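PDB 4Q05: esterase E25 from Uncultured bacterium, which probably hydrolyses carboxylic ester bonds, as a dimeric member of the GTSAG subfamily of bacterial hormone-sensitive lipases. Local coordinates for residues N210-L215 with L230-P235; T294-G299 with R310-L315; G90-A95 with G145-T150; S115-T120 with S166-M171; T67-L72 with N255-D260. One frame throughout, in Å; residues are numbered along the deposited sequence.

Contacts 1, 2 and 4 are buried. Contacts 1 and 2 each lay a helix on the sheet with apolar side chains, and their strands 229-235 and 294-299 are neighbours. Contact 2 differs in reaching a sodium ion and the second subunit. Contact 4 belongs to the same sheet but joins two strands, so backbone hydrogen bonds carry it. Contact 3 is only partly buried. It packs alanines, a valine and the aliphatic parts of longer side chains between a helix and a loop, and Gly-146 ties it to Asp-168 of contact 4. Contact 5 is also partly buried, about 23 Å from contact 1 between centres. One amide bond and the packing of a leucine join an N-terminal helix to a loop.

Contact 1: residues N210-L215 with L230-P235; sequences NLTMGL and LFLGTP
Leu-230 meets Thr-212 methyl to methyl, its CD2 4.3 Å from CG2 of Thr-212. Leu-232, two residues along on the same side of the strand, is the central group. Its CG is anti to the carbonyl carbon (chi1 -56°), and both methyls end up against the helix. CD2 lies 4.0 Å from Thr-212 CG2. CD1 lies 3.9 Å from Met-213 CG and 4.2 Å from Met-213 SD. The Leu-232 side chain runs at about a right angle to that of Met-213, so its two methyls straddle CG. After Leu-232 the chain turns a corner at Gly-233 and Thr-234. Pro-235 then faces the helix again, with its CB 4.5 Å from Met-213 SD, a loose touch. Segments 210-215 and 230-235 belong to the beta-alpha-beta unit of strand 200-205, helix 206-221 and strand 229-235. The helix axis crosses the strand at -142° and comes within 9.1 Å of it. Thr-212 turns only its methyl to the strand. Its OG1 is hydrogen-bonded to Thr-136 OG1 and Gly-208 O instead. With that hydroxyl satisfied elsewhere, the side chains here meet through methyl, methylene and sulfur groups, and the helix rests on the strand by apolar packing, with no polar pair between the two segments.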
# COMPACT_ATOMS: atom_id res chain seq x y z
N ASN A 210 -10.49 -9.07 -12.11
CA ASN A 210 -11.34 -10.08 -11.51
C ASN A 210 -11.33 -11.35 -12.36
O ASN A 210 -11.09 -12.44 -11.85
CB ASN A 210 -12.77 -9.53 -11.31
CG ASN A 210 -13.71 -10.55 -10.71
OD1 ASN A 210 -13.87 -11.66 -11.25
ND2 ASN A 210 -14.34 -10.20 -9.59
N LEU A 211 -11.57 -11.21 -13.66
CA LEU A 211 -11.52 -12.37 -14.57
C LEU A 211 -10.13 -13.00 -14.57
O LEU A 211 -9.99 -14.22 -14.63
CB LEU A 211 -11.87 -11.97 -16.00
CG LEU A 211 -13.25 -11.39 -16.24
CD1 LEU A 211 -13.31 -10.84 -17.67
CD2 LEU A 211 -14.34 -12.44 -15.97
N THR A 212 -9.11 -12.15 -14.51
CA THR A 212 -7.74 -12.65 -14.50
C THR A 212 -7.51 -13.56 -13.29
O THR A 212 -7.02 -14.68 -13.42
CB THR A 212 -6.72 -11.49 -14.53
OG1 THR A 212 -6.75 -10.90 -15.83
CG2 THR A 212 -5.31 -11.99 -14.26
N MET A 213 -7.88 -13.08 -12.12
CA MET A 213 -7.75 -13.89 -10.92
C MET A 213 -8.55 -15.19 -11.03
O MET A 213 -8.07 -16.27 -10.69
CB MET A 213 -8.19 -13.09 -9.69
CG MET A 213 -7.27 -11.89 -9.38
SD MET A 213 -7.89 -10.96 -7.97
CE MET A 213 -7.59 -12.12 -6.62
N GLY A 214 -9.79 -15.09 -11.51
CA GLY A 214 -10.63 -16.26 -11.66
C GLY A 214 -10.05 -17.25 -12.65
O GLY A 214 -10.07 -18.46 -12.42
N LEU A 215 -9.54 -16.75 -13.76
CA LEU A 215 -8.90 -17.61 -14.75
C LEU A 215 -7.70 -18.35 -14.17
O LEU A 215 -7.55 -19.56 -14.35
CB LEU A 215 -8.42 -16.80 -15.95
CG LEU A 215 -7.58 -17.65 -16.91
CD1 LEU A 215 -8.43 -18.78 -17.48
CD2 LEU A 215 -7.00 -16.79 -18.02
N LEU A 230 1.51 -11.77 -13.49
CA LEU A 230 0.18 -11.17 -13.53
C LEU A 230 0.29 -9.71 -13.20
O LEU A 230 1.15 -9.31 -12.43
CB LEU A 230 -0.73 -11.81 -12.49
CG LEU A 230 -0.93 -13.31 -12.54
CD1 LEU A 230 -1.98 -13.69 -11.50
CD2 LEU A 230 -1.36 -13.75 -13.94
N PHE A 231 -0.59 -8.92 -13.81
CA PHE A 231 -0.76 -7.52 -13.45
C PHE A 231 -2.17 -7.32 -12.91
O PHE A 231 -3.15 -7.62 -13.60
CB PHE A 231 -0.56 -6.64 -14.69
CG PHE A 231 -0.87 -5.21 -14.46
CD1 PHE A 231 0.00 -4.40 -13.75
CD2 PHE A 231 -2.05 -4.65 -14.94
CE1 PHE A 231 -0.28 -3.06 -13.53
CE2 PHE A 231 -2.34 -3.33 -14.74
CZ PHE A 231 -1.46 -2.53 -14.03
N LEU A 232 -2.28 -6.85 -11.66
CA LEU A 232 -3.58 -6.56 -11.07
C LEU A 232 -3.65 -5.11 -10.62
O LEU A 232 -3.21 -4.76 -9.51
CB LEU A 232 -3.86 -7.48 -9.89
CG LEU A 232 -3.78 -8.98 -10.18
CD1 LEU A 232 -4.01 -9.74 -8.89
CD2 LEU A 232 -4.82 -9.38 -11.22
N GLY A 233 -4.16 -4.24 -11.46
CA GLY A 233 -4.36 -2.87 -11.13
C GLY A 233 -5.73 -2.72 -10.57
O GLY A 233 -6.64 -3.23 -11.16
N THR A 234 -5.84 -2.06 -9.43
CA THR A 234 -7.08 -1.81 -8.72
C THR A 234 -8.12 -2.94 -8.93
O THR A 234 -9.17 -2.74 -9.45
CB THR A 234 -7.62 -0.40 -9.01
OG1 THR A 234 -8.77 -0.14 -8.24
CG2 THR A 234 -7.95 -0.22 -10.46
N PRO A 235 -7.68 -4.20 -8.52
CA PRO A 235 -8.55 -5.31 -8.93
C PRO A 235 -9.89 -5.35 -8.22
O PRO A 235 -9.98 -4.97 -7.09
CB PRO A 235 -7.74 -6.53 -8.58
CG PRO A 235 -6.97 -6.15 -7.41
CD PRO A 235 -6.49 -4.84 -7.78

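Contact 2: residues T294-G299 with R310-L315; sequences TFLITG and RTHIKL. With NA (sodium ion), chain C.
His-312 ND1 binds a sodium ion at 2.8 Å, while the edge of the same ring meets Leu-296 on the strand. The carbonyl oxygen of Val-326 of the second subunit binds the same ion, so the metal sits at the dimer interface. The ring's other nitrogen, NE2, is hydrogen-bonded to Ala-322 O. This is consistent with a neutral imidazole carrying its proton on NE2. The two bonds fix the rotation of the ring. Leu-296 CD1 approaches in the ring plane, 3.9 Å from His-312 CD2. The other methyl, CD2, lies 3.9 Å from Thr-311 CG2 and is equally near His-312 N. A chi2 of 96°, away from the usual staggered values, spreads the branches this way. CD1 also lies 4.0 Å from Leu-315 CD1. That leucine methyl in turn packs 3.8 Å from Thr-294 CG2, the two side chains crossing at about a right angle. Replacing Leu-296 by an alanine removes both methyls and would probably open a gap beside Thr-311 and Leu-315 and leave the imidazole edge without this neighbour. The hydroxyls turn elsewhere, Thr-311 OG1 to Ala-307 O and Thr-294 OG1 to Pro-292 O. Strand 294-299 and helix 305-317 are the first two elements of a beta-alpha-beta unit, completed by strand 322-327, in the alpha/beta hydrolase fold.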
# COMPACT_ATOMS: atom_id res chain seq x y z
N THR A 294 3.02 -11.53 -9.09
CA THR A 294 1.94 -10.58 -9.33
C THR A 294 2.35 -9.14 -8.96
O THR A 294 3.01 -8.90 -7.94
CB THR A 294 0.69 -11.00 -8.55
OG1 THR A 294 0.27 -12.29 -9.02
CG2 THR A 294 -0.47 -10.00 -8.72
N PHE A 295 1.95 -8.21 -9.81
CA PHE A 295 2.26 -6.80 -9.67
C PHE A 295 0.92 -6.12 -9.42
O PHE A 295 -0.01 -6.28 -10.21
CB PHE A 295 2.90 -6.31 -10.97
CG PHE A 295 3.33 -4.85 -10.98
CD1 PHE A 295 2.40 -3.83 -11.06
CD2 PHE A 295 4.68 -4.52 -11.00
CE1 PHE A 295 2.80 -2.51 -11.11
CE2 PHE A 295 5.09 -3.20 -11.06
CZ PHE A 295 4.15 -2.19 -11.11
N LEU A 296 0.81 -5.37 -8.32
CA LEU A 296 -0.46 -4.73 -7.98
C LEU A 296 -0.27 -3.23 -7.77
O LEU A 296 0.74 -2.80 -7.25
CB LEU A 296 -1.07 -5.32 -6.70
CG LEU A 296 -1.30 -6.83 -6.68
CD1 LEU A 296 -0.12 -7.51 -5.98
CD2 LEU A 296 -2.62 -7.15 -5.96
N ILE A 297 -1.27 -2.46 -8.17
CA ILE A 297 -1.18 -1.01 -8.05
C ILE A 297 -2.52 -0.43 -7.65
O ILE A 297 -3.58 -0.90 -8.08
CB ILE A 297 -0.64 -0.38 -9.35
CG1 ILE A 297 -0.60 1.15 -9.23
CG2 ILE A 297 -1.49 -0.76 -10.53
CD1 ILE A 297 0.03 1.81 -10.43
N THR A 298 -2.47 0.58 -6.79
CA THR A 298 -3.67 1.26 -6.33
C THR A 298 -3.20 2.62 -5.78
O THR A 298 -2.10 3.06 -6.09
CB THR A 298 -4.41 0.40 -5.27
OG1 THR A 298 -5.58 1.09 -4.80
CG2 THR A 298 -3.50 0.09 -4.08
N GLY A 299 -4.03 3.30 -5.00
CA GLY A 299 -3.63 4.59 -4.47
C GLY A 299 -4.46 4.96 -3.28
O GLY A 299 -5.43 4.27 -2.96
N ARG A 310 -5.60 -6.21 0.23
CA ARG A 310 -6.06 -7.50 0.75
C ARG A 310 -5.58 -8.59 -0.18
O ARG A 310 -5.16 -9.65 0.26
CB ARG A 310 -7.58 -7.55 0.89
CG ARG A 310 -8.11 -6.75 2.08
CD ARG A 310 -9.62 -6.66 2.03
NE ARG A 310 -10.22 -7.99 2.14
CZ ARG A 310 -11.45 -8.29 1.75
NH1 ARG A 310 -12.23 -7.36 1.21
NH2 ARG A 310 -11.90 -9.52 1.89
N THR A 311 -5.62 -8.33 -1.48
CA THR A 311 -5.17 -9.34 -2.43
C THR A 311 -3.65 -9.51 -2.36
O THR A 311 -3.14 -10.62 -2.36
CB THR A 311 -5.59 -9.01 -3.88
OG1 THR A 311 -7.02 -9.00 -3.98
CG2 THR A 311 -5.01 -10.04 -4.83
N HIS A 312 -2.94 -8.39 -2.29
CA HIS A 312 -1.49 -8.42 -2.18
C HIS A 312 -1.08 -9.24 -0.96
O HIS A 312 -0.17 -10.07 -1.03
CB HIS A 312 -0.91 -7.01 -2.05
CG HIS A 312 0.55 -6.98 -1.74
ND1 HIS A 312 1.04 -6.68 -0.49
CD2 HIS A 312 1.63 -7.27 -2.51
CE1 HIS A 312 2.37 -6.75 -0.50
NE2 HIS A 312 2.75 -7.12 -1.72
N ILE A 313 -1.76 -9.01 0.15
CA ILE A 313 -1.40 -9.67 1.40
C ILE A 313 -1.72 -11.15 1.28
O ILE A 313 -0.92 -11.98 1.68
CB ILE A 313 -2.11 -9.04 2.62
CG1 ILE A 313 -1.53 -7.64 2.91
CG2 ILE A 313 -1.96 -9.92 3.87
CD1 ILE A 313 0.01 -7.67 3.19
N LYS A 314 -2.88 -11.48 0.72
CA LYS A 314 -3.25 -12.89 0.60
C LYS A 314 -2.26 -13.63 -0.31
O LYS A 314 -1.88 -14.77 -0.04
CB LYS A 314 -4.70 -13.08 0.11
CG LYS A 314 -5.15 -14.56 0.14
CD LYS A 314 -6.66 -14.72 -0.08
CE LYS A 314 -7.08 -16.19 0.09
NZ LYS A 314 -8.55 -16.37 -0.01
N LEU A 315 -1.83 -12.97 -1.38
CA LEU A 315 -0.79 -13.56 -2.23
C LEU A 315 0.48 -13.83 -1.44
O LEU A 315 1.02 -14.95 -1.46
CB LEU A 315 -0.49 -12.66 -3.43
CG LEU A 315 -1.65 -12.48 -4.41
CD1 LEU A 315 -1.45 -11.27 -5.28
CD2 LEU A 315 -1.81 -13.74 -5.27
NA NA C . -0.39 -4.94 1.09

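Contact 3: residues G90-A95 with G145-T150; sequences GKVDMA and GGEAGT
Val-92 holds CG1 anti to its backbone N (chi1 173°), which brings that methyl to the carboxylate of Glu-147 and leaves CG2 for Ala-148. Glu-147 also has CG anti to N (chi1 -164°) and stays extended, crossing Val-92 at about a right angle. Val-92 CG1 lies 3.9 Å from Glu-147 OE2. Its CG2 lies 3.7 Å from Ala-148 N. The tightest carbon pair is Lys-91 CB with Ala-148 CB at 3.4 Å, closer than ordinary van der Waals contact. The rest of the lysine leads away, and its NZ bonds to Leu-87 O. Ala-95 CB packs 3.5 Å from Thr-150 OG1. That hydroxyl donates to Glu-147 O at 2.6 Å, in the carbonyl plane. Thr-150 N donates to the same oxygen at 3.0 Å, so Glu-147 O is gripped twice. The Glu-147 carboxylate has a charged mate, since OE2 forms a salt bridge with Arg-96 on the same helix as Val-92. The contact joins the start of helix 91-102 to a 3-10 turn just before helix 151-160, in the connection after strand 132-136. In hormone-sensitive lipase relatives this connection carries the HGG oxyanion-hole motif.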
# COMPACT_ATOMS: atom_id res chain seq x y z
N GLY A 90 -17.08 8.55 -25.23
CA GLY A 90 -15.81 9.22 -25.39
C GLY A 90 -14.58 8.36 -25.19
O GLY A 90 -13.45 8.79 -25.43
N LYS A 91 -14.78 7.12 -24.74
CA LYS A 91 -13.66 6.24 -24.45
C LYS A 91 -12.92 5.87 -25.72
O LYS A 91 -11.69 5.88 -25.75
CB LYS A 91 -14.14 4.97 -23.75
CG LYS A 91 -14.78 5.21 -22.40
CD LYS A 91 -13.74 5.26 -21.32
CE LYS A 91 -14.39 5.15 -19.95
NZ LYS A 91 -15.47 6.16 -19.80
N VAL A 92 -13.66 5.55 -26.77
CA VAL A 92 -13.02 5.18 -28.02
C VAL A 92 -12.18 6.35 -28.53
O VAL A 92 -11.03 6.18 -28.92
CB VAL A 92 -14.02 4.74 -29.09
CG1 VAL A 92 -13.31 4.53 -30.42
CG2 VAL A 92 -14.74 3.45 -28.65
N ASP A 93 -12.77 7.55 -28.49
CA ASP A 93 -12.07 8.75 -28.92
C ASP A 93 -10.77 8.96 -28.15
O ASP A 93 -9.73 9.22 -28.75
CB ASP A 93 -12.97 9.98 -28.80
CG ASP A 93 -14.12 9.95 -29.79
OD1 ASP A 93 -13.96 9.34 -30.87
OD2 ASP A 93 -15.18 10.55 -29.49
N MET A 94 -10.83 8.83 -26.83
CA MET A 94 -9.61 8.96 -26.03
C MET A 94 -8.58 7.92 -26.46
O MET A 94 -7.39 8.23 -26.61
CB MET A 94 -9.91 8.82 -24.53
CG MET A 94 -10.83 9.91 -23.99
SD MET A 94 -11.39 9.63 -22.29
CE MET A 94 -12.72 10.83 -22.17
N ALA A 95 -9.04 6.69 -26.66
CA ALA A 95 -8.14 5.59 -27.00
C ALA A 95 -7.38 5.89 -28.29
O ALA A 95 -6.16 5.80 -28.34
CB ALA A 95 -8.92 4.30 -27.14
N GLY A 145 -16.49 -2.13 -23.31
CA GLY A 145 -16.56 -3.10 -24.39
C GLY A 145 -15.94 -2.51 -25.64
O GLY A 145 -15.83 -1.28 -25.77
N GLY A 146 -15.52 -3.37 -26.55
CA GLY A 146 -14.98 -2.90 -27.81
C GLY A 146 -13.72 -2.08 -27.63
O GLY A 146 -12.92 -2.30 -26.70
N GLU A 147 -13.53 -1.13 -28.53
CA GLU A 147 -12.28 -0.40 -28.60
C GLU A 147 -12.12 0.49 -27.38
O GLU A 147 -11.01 0.90 -27.04
CB GLU A 147 -12.23 0.41 -29.89
CG GLU A 147 -10.85 0.88 -30.25
CD GLU A 147 -10.82 1.61 -31.58
OE1 GLU A 147 -9.81 2.28 -31.86
OE2 GLU A 147 -11.82 1.51 -32.32
N ALA A 148 -13.23 0.76 -26.69
CA ALA A 148 -13.18 1.58 -25.49
C ALA A 148 -12.26 0.95 -24.45
O ALA A 148 -11.66 1.65 -23.64
CB ALA A 148 -14.58 1.77 -24.92
N GLY A 149 -12.14 -0.37 -24.49
CA GLY A 149 -11.34 -1.09 -23.52
C GLY A 149 -9.85 -1.07 -23.77
O GLY A 149 -9.08 -1.59 -22.95
N THR A 150 -9.43 -0.45 -24.87
CA THR A 150 -8.01 -0.46 -25.23
C THR A 150 -7.16 0.62 -24.55
O THR A 150 -5.94 0.59 -24.64
CB THR A 150 -7.80 -0.36 -26.75
OG1 THR A 150 -8.40 0.84 -27.24
CG2 THR A 150 -8.40 -1.58 -27.46

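Contact 4: residues S115-T120 with S166-M171; sequences SVYYVT and SIDYRM
Tyr-117 and Ser-166 form a hydrogen-bonded pair of antiparallel strands. Ser-166 N donates to Tyr-117 O at 2.7 Å, and Tyr-117 N donates to Ser-166 O at 2.8 Å. Both donors lie in the plane of the carbonyl they meet. Strands 114-120 and 164-168 belong to the antiparallel end of the mixed sheet of the alpha/beta hydrolase fold. The next bond, Asp-168 N to Ser-115 O, is more bent, with 143° at the hydrogen, and its donor is tilted from the carbonyl plane. The chain folds into an inverse gamma turn centred on Asp-168. A water bridges the two chain segments here, accepting from Ser-115 N and donating to Asp-168 O at 2.8 Å. The Asp-168 carboxylate also serves the neighbouring loop, where OD1 is hydrogen-bonded to Gly-146 N. Next to the Tyr-117/Ser-166 pair lies the non-hydrogen-bonded pair Val-116 and Ile-167. Val-116 CA makes a CA-H...O contact of 3.2 Å with Ser-166 O, and the two side chains share one face of the sheet. On the other face the side chains of Tyr-117 and Asp-168 meet obliquely. The ring plane is 33° from the carboxylate plane, and Tyr-117 CE2 lies 3.9 Å from Asp-168 CB.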
# COMPACT_ATOMS: atom_id res chain seq x y z
N SER A 115 -13.49 -11.48 -29.65
CA SER A 115 -13.01 -10.16 -30.05
C SER A 115 -11.72 -9.80 -29.30
O SER A 115 -11.67 -9.90 -28.07
CB SER A 115 -14.09 -9.11 -29.74
OG SER A 115 -13.69 -7.83 -30.19
N VAL A 116 -10.68 -9.42 -30.03
CA VAL A 116 -9.43 -8.98 -29.40
C VAL A 116 -8.87 -7.74 -30.08
O VAL A 116 -9.23 -7.41 -31.20
CB VAL A 116 -8.35 -10.07 -29.43
CG1 VAL A 116 -8.84 -11.32 -28.70
CG2 VAL A 116 -7.93 -10.39 -30.88
N TYR A 117 -7.96 -7.05 -29.39
CA TYR A 117 -7.25 -5.95 -30.01
C TYR A 117 -5.77 -6.17 -29.85
O TYR A 117 -5.29 -6.38 -28.72
CB TYR A 117 -7.66 -4.61 -29.38
CG TYR A 117 -9.06 -4.23 -29.76
CD1 TYR A 117 -9.32 -3.54 -30.94
CD2 TYR A 117 -10.13 -4.59 -28.96
CE1 TYR A 117 -10.62 -3.22 -31.30
CE2 TYR A 117 -11.42 -4.27 -29.31
CZ TYR A 117 -11.66 -3.58 -30.48
OH TYR A 117 -12.95 -3.26 -30.82
N TYR A 118 -5.06 -6.16 -30.98
CA TYR A 118 -3.61 -6.24 -30.99
C TYR A 118 -3.07 -4.83 -30.83
O TYR A 118 -3.35 -3.96 -31.64
CB TYR A 118 -3.11 -6.83 -32.30
CG TYR A 118 -3.48 -8.28 -32.48
CD1 TYR A 118 -4.72 -8.64 -33.01
CD2 TYR A 118 -2.60 -9.30 -32.13
CE1 TYR A 118 -5.05 -9.97 -33.18
CE2 TYR A 118 -2.93 -10.63 -32.30
CZ TYR A 118 -4.16 -10.95 -32.82
OH TYR A 118 -4.50 -12.28 -32.99
N VAL A 119 -2.31 -4.62 -29.77
CA VAL A 119 -1.83 -3.29 -29.39
C VAL A 119 -0.32 -3.34 -29.41
O VAL A 119 0.30 -3.99 -28.57
CB VAL A 119 -2.35 -2.89 -27.99
CG1 VAL A 119 -1.87 -1.46 -27.60
CG2 VAL A 119 -3.88 -2.95 -27.94
N THR A 120 0.27 -2.70 -30.41
CA THR A 120 1.71 -2.76 -30.63
C THR A 120 2.32 -1.37 -30.47
O THR A 120 1.97 -0.45 -31.22
CB THR A 120 2.03 -3.28 -32.04
OG1 THR A 120 1.18 -4.38 -32.35
CG2 THR A 120 3.48 -3.72 -32.14
N SER A 166 -5.36 -7.25 -26.13
CA SER A 166 -6.45 -6.93 -25.22
C SER A 166 -7.69 -7.72 -25.58
O SER A 166 -8.13 -7.72 -26.72
CB SER A 166 -6.77 -5.43 -25.22
OG SER A 166 -7.63 -5.10 -24.15
N ILE A 167 -8.25 -8.41 -24.59
CA ILE A 167 -9.40 -9.26 -24.83
C ILE A 167 -10.72 -8.51 -24.64
O ILE A 167 -11.04 -8.05 -23.55
CB ILE A 167 -9.38 -10.49 -23.94
CG1 ILE A 167 -8.02 -11.20 -24.09
CG2 ILE A 167 -10.58 -11.39 -24.26
CD1 ILE A 167 -7.84 -12.41 -23.20
N ASP A 168 -11.48 -8.40 -25.72
CA ASP A 168 -12.76 -7.74 -25.71
C ASP A 168 -13.82 -8.80 -25.39
O ASP A 168 -14.59 -9.23 -26.24
CB ASP A 168 -12.99 -7.10 -27.07
CG ASP A 168 -14.36 -6.49 -27.22
OD1 ASP A 168 -15.03 -6.22 -26.20
OD2 ASP A 168 -14.76 -6.28 -28.37
N TYR A 169 -13.82 -9.23 -24.14
CA TYR A 169 -14.65 -10.35 -23.72
C TYR A 169 -16.10 -9.94 -23.67
O TYR A 169 -16.43 -8.78 -23.44
CB TYR A 169 -14.19 -10.86 -22.35
CG TYR A 169 -13.92 -9.77 -21.34
CD1 TYR A 169 -14.95 -9.21 -20.60
CD2 TYR A 169 -12.63 -9.29 -21.12
CE1 TYR A 169 -14.72 -8.21 -19.66
CE2 TYR A 169 -12.38 -8.29 -20.18
CZ TYR A 169 -13.43 -7.76 -19.45
OH TYR A 169 -13.21 -6.78 -18.51
N ARG A 170 -16.97 -10.92 -23.88
CA ARG A 170 -18.41 -10.68 -23.86
C ARG A 170 -18.86 -10.37 -22.44
O ARG A 170 -18.42 -11.02 -21.49
CB ARG A 170 -19.17 -11.91 -24.39
CG ARG A 170 -19.04 -12.17 -25.90
CD ARG A 170 -19.60 -13.56 -26.29
NE ARG A 170 -18.88 -14.62 -25.59
CZ ARG A 170 -19.42 -15.73 -25.11
NH1 ARG A 170 -20.72 -15.97 -25.26
NH2 ARG A 170 -18.66 -16.63 -24.49
N MET A 171 -19.74 -9.38 -22.30
CA MET A 171 -20.16 -8.91 -20.99
C MET A 171 -21.68 -8.90 -20.84
O MET A 171 -22.40 -8.84 -21.82
CB MET A 171 -19.64 -7.49 -20.77
CG MET A 171 -18.14 -7.36 -20.60
SD MET A 171 -17.68 -5.62 -20.32
CE MET A 171 -18.06 -4.92 -21.92
O HOH W 1 -15.61 -11.49 -27.59

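Contact 5: residues T67-L72 with N255-D260; sequences TINLNL and NLVTYD
Asn-69 points its amide at the backbone of segment 255-260, and Leu-70, the next residue on the helix, lies beside it against the side chains. Asn-69 ND2 donates to Leu-256 O at 2.9 Å, with 140° at the hydrogen. The oxygen lies nearly in the amide plane, but the amide nitrogen stands well above the carbonyl plane of Leu-256. Thr-258 N reaches the same oxygen at 2.6 Å from the opposite face, closing a tight turn over Val-257. The positive phi of Val-257 (63°) fits a classic gamma turn. Thus one carbonyl oxygen is held from both sides. A leucine in place of Asn-69 has no N-H to offer and would probably leave Leu-256 O without its mate on the helix side. Helix 66-71 is N-terminal, and segment 255-260 lies between strands 229-235 and 294-299. In hormone-sensitive lipase relatives the cap over the active site is built from these two regions, and the same is probable here. Leu-70 crosses Thr-258 at about a right angle, its CD1 lying 3.7 Å from Thr-258 CG2. The same methyl is 3.7 Å from Asp-260 CB, and here the two side chains run alongside, pointing the same way. Thr-258 OG1 turns back to accept from Asp-260 N at 3.3 Å, an ST turn, and is also bonded to Asp-250. Asp-260 OD1 forms a salt bridge with Lys-241.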
# COMPACT_ATOMS: atom_id res chain seq x y z
N THR A 67 -24.35 11.19 -5.48
CA THR A 67 -25.76 11.04 -5.86
C THR A 67 -25.96 10.54 -7.30
O THR A 67 -26.92 9.82 -7.57
CB THR A 67 -26.58 12.34 -5.64
OG1 THR A 67 -26.04 13.41 -6.43
CG2 THR A 67 -26.58 12.74 -4.17
N ILE A 68 -25.07 10.91 -8.20
CA ILE A 68 -25.12 10.40 -9.57
C ILE A 68 -25.09 8.87 -9.60
O ILE A 68 -26.01 8.22 -10.11
CB ILE A 68 -23.95 10.91 -10.41
CG1 ILE A 68 -23.92 12.45 -10.39
CG2 ILE A 68 -24.03 10.35 -11.84
CD1 ILE A 68 -22.66 13.05 -10.98
N ASN A 69 -24.01 8.29 -9.07
CA ASN A 69 -23.88 6.84 -9.06
C ASN A 69 -24.92 6.17 -8.17
O ASN A 69 -25.30 5.03 -8.40
CB ASN A 69 -22.45 6.41 -8.71
CG ASN A 69 -21.54 6.42 -9.92
OD1 ASN A 69 -21.98 6.73 -11.03
ND2 ASN A 69 -20.27 6.09 -9.72
N LEU A 70 -25.38 6.92 -7.16
CA LEU A 70 -26.45 6.45 -6.28
C LEU A 70 -27.78 6.35 -7.02
O LEU A 70 -28.63 5.54 -6.67
CB LEU A 70 -26.61 7.41 -5.10
CG LEU A 70 -26.44 6.83 -3.71
CD1 LEU A 70 -24.98 6.48 -3.47
CD2 LEU A 70 -26.93 7.82 -2.65
N ASN A 71 -27.95 7.18 -8.04
CA ASN A 71 -29.20 7.23 -8.78
C ASN A 71 -29.16 6.48 -10.11
O ASN A 71 -30.19 6.30 -10.75
CB ASN A 71 -29.64 8.68 -9.01
CG ASN A 71 -30.05 9.37 -7.72
OD1 ASN A 71 -30.36 8.72 -6.71
ND2 ASN A 71 -30.08 10.70 -7.75
N LEU A 72 -27.96 6.04 -10.51
CA LEU A 72 -27.81 5.28 -11.74
C LEU A 72 -27.98 3.79 -11.43
O LEU A 72 -27.01 3.07 -11.18
CB LEU A 72 -26.46 5.55 -12.40
CG LEU A 72 -26.32 5.01 -13.82
CD1 LEU A 72 -27.50 5.44 -14.68
CD2 LEU A 72 -25.00 5.48 -14.42
N ASN A 255 -13.57 8.52 -9.40
CA ASN A 255 -14.03 7.72 -10.52
C ASN A 255 -15.18 6.79 -10.18
O ASN A 255 -16.22 6.84 -10.83
CB ASN A 255 -12.86 6.98 -11.16
CG ASN A 255 -11.73 7.92 -11.54
OD1 ASN A 255 -10.56 7.68 -11.22
ND2 ASN A 255 -12.08 9.01 -12.20
N LEU A 256 -14.99 5.92 -9.19
CA LEU A 256 -16.06 5.05 -8.74
C LEU A 256 -17.02 5.79 -7.81
O LEU A 256 -18.23 5.49 -7.78
CB LEU A 256 -15.50 3.81 -8.04
CG LEU A 256 -14.70 2.85 -8.92
CD1 LEU A 256 -14.18 1.66 -8.11
CD2 LEU A 256 -15.57 2.37 -10.08
N VAL A 257 -16.48 6.75 -7.07
CA VAL A 257 -17.22 7.55 -6.09
C VAL A 257 -17.80 6.77 -4.92
O VAL A 257 -17.52 7.08 -3.76
CB VAL A 257 -18.36 8.39 -6.74
CG1 VAL A 257 -18.95 9.32 -5.70
CG2 VAL A 257 -17.86 9.21 -7.92
N THR A 258 -18.64 5.78 -5.21
CA THR A 258 -19.30 5.01 -4.16
C THR A 258 -19.66 3.62 -4.67
O THR A 258 -19.86 3.41 -5.87
CB THR A 258 -20.57 5.72 -3.64
OG1 THR A 258 -21.15 4.98 -2.57
CG2 THR A 258 -21.61 5.87 -4.75
N TYR A 259 -19.72 2.66 -3.76
CA TYR A 259 -20.14 1.32 -4.07
C TYR A 259 -21.65 1.30 -4.33
O TYR A 259 -22.13 0.56 -5.19
CB TYR A 259 -19.83 0.41 -2.89
CG TYR A 259 -20.26 -1.02 -3.05
CD1 TYR A 259 -19.40 -1.97 -3.60
CD2 TYR A 259 -21.52 -1.45 -2.63
CE1 TYR A 259 -19.78 -3.29 -3.74
CE2 TYR A 259 -21.91 -2.77 -2.77
CZ TYR A 259 -21.04 -3.69 -3.32
OH TYR A 259 -21.41 -5.01 -3.46
N ASP A 260 -22.38 2.13 -3.59
CA ASP A 260 -23.84 2.11 -3.61
C ASP A 260 -24.38 2.61 -4.94
O ASP A 260 -23.80 3.49 -5.55
CB ASP A 260 -24.43 2.98 -2.50
CG ASP A 260 -23.89 2.62 -1.12
OD1 ASP A 260 -23.57 1.44 -0.87
OD2 ASP A 260 -23.79 3.55 -0.29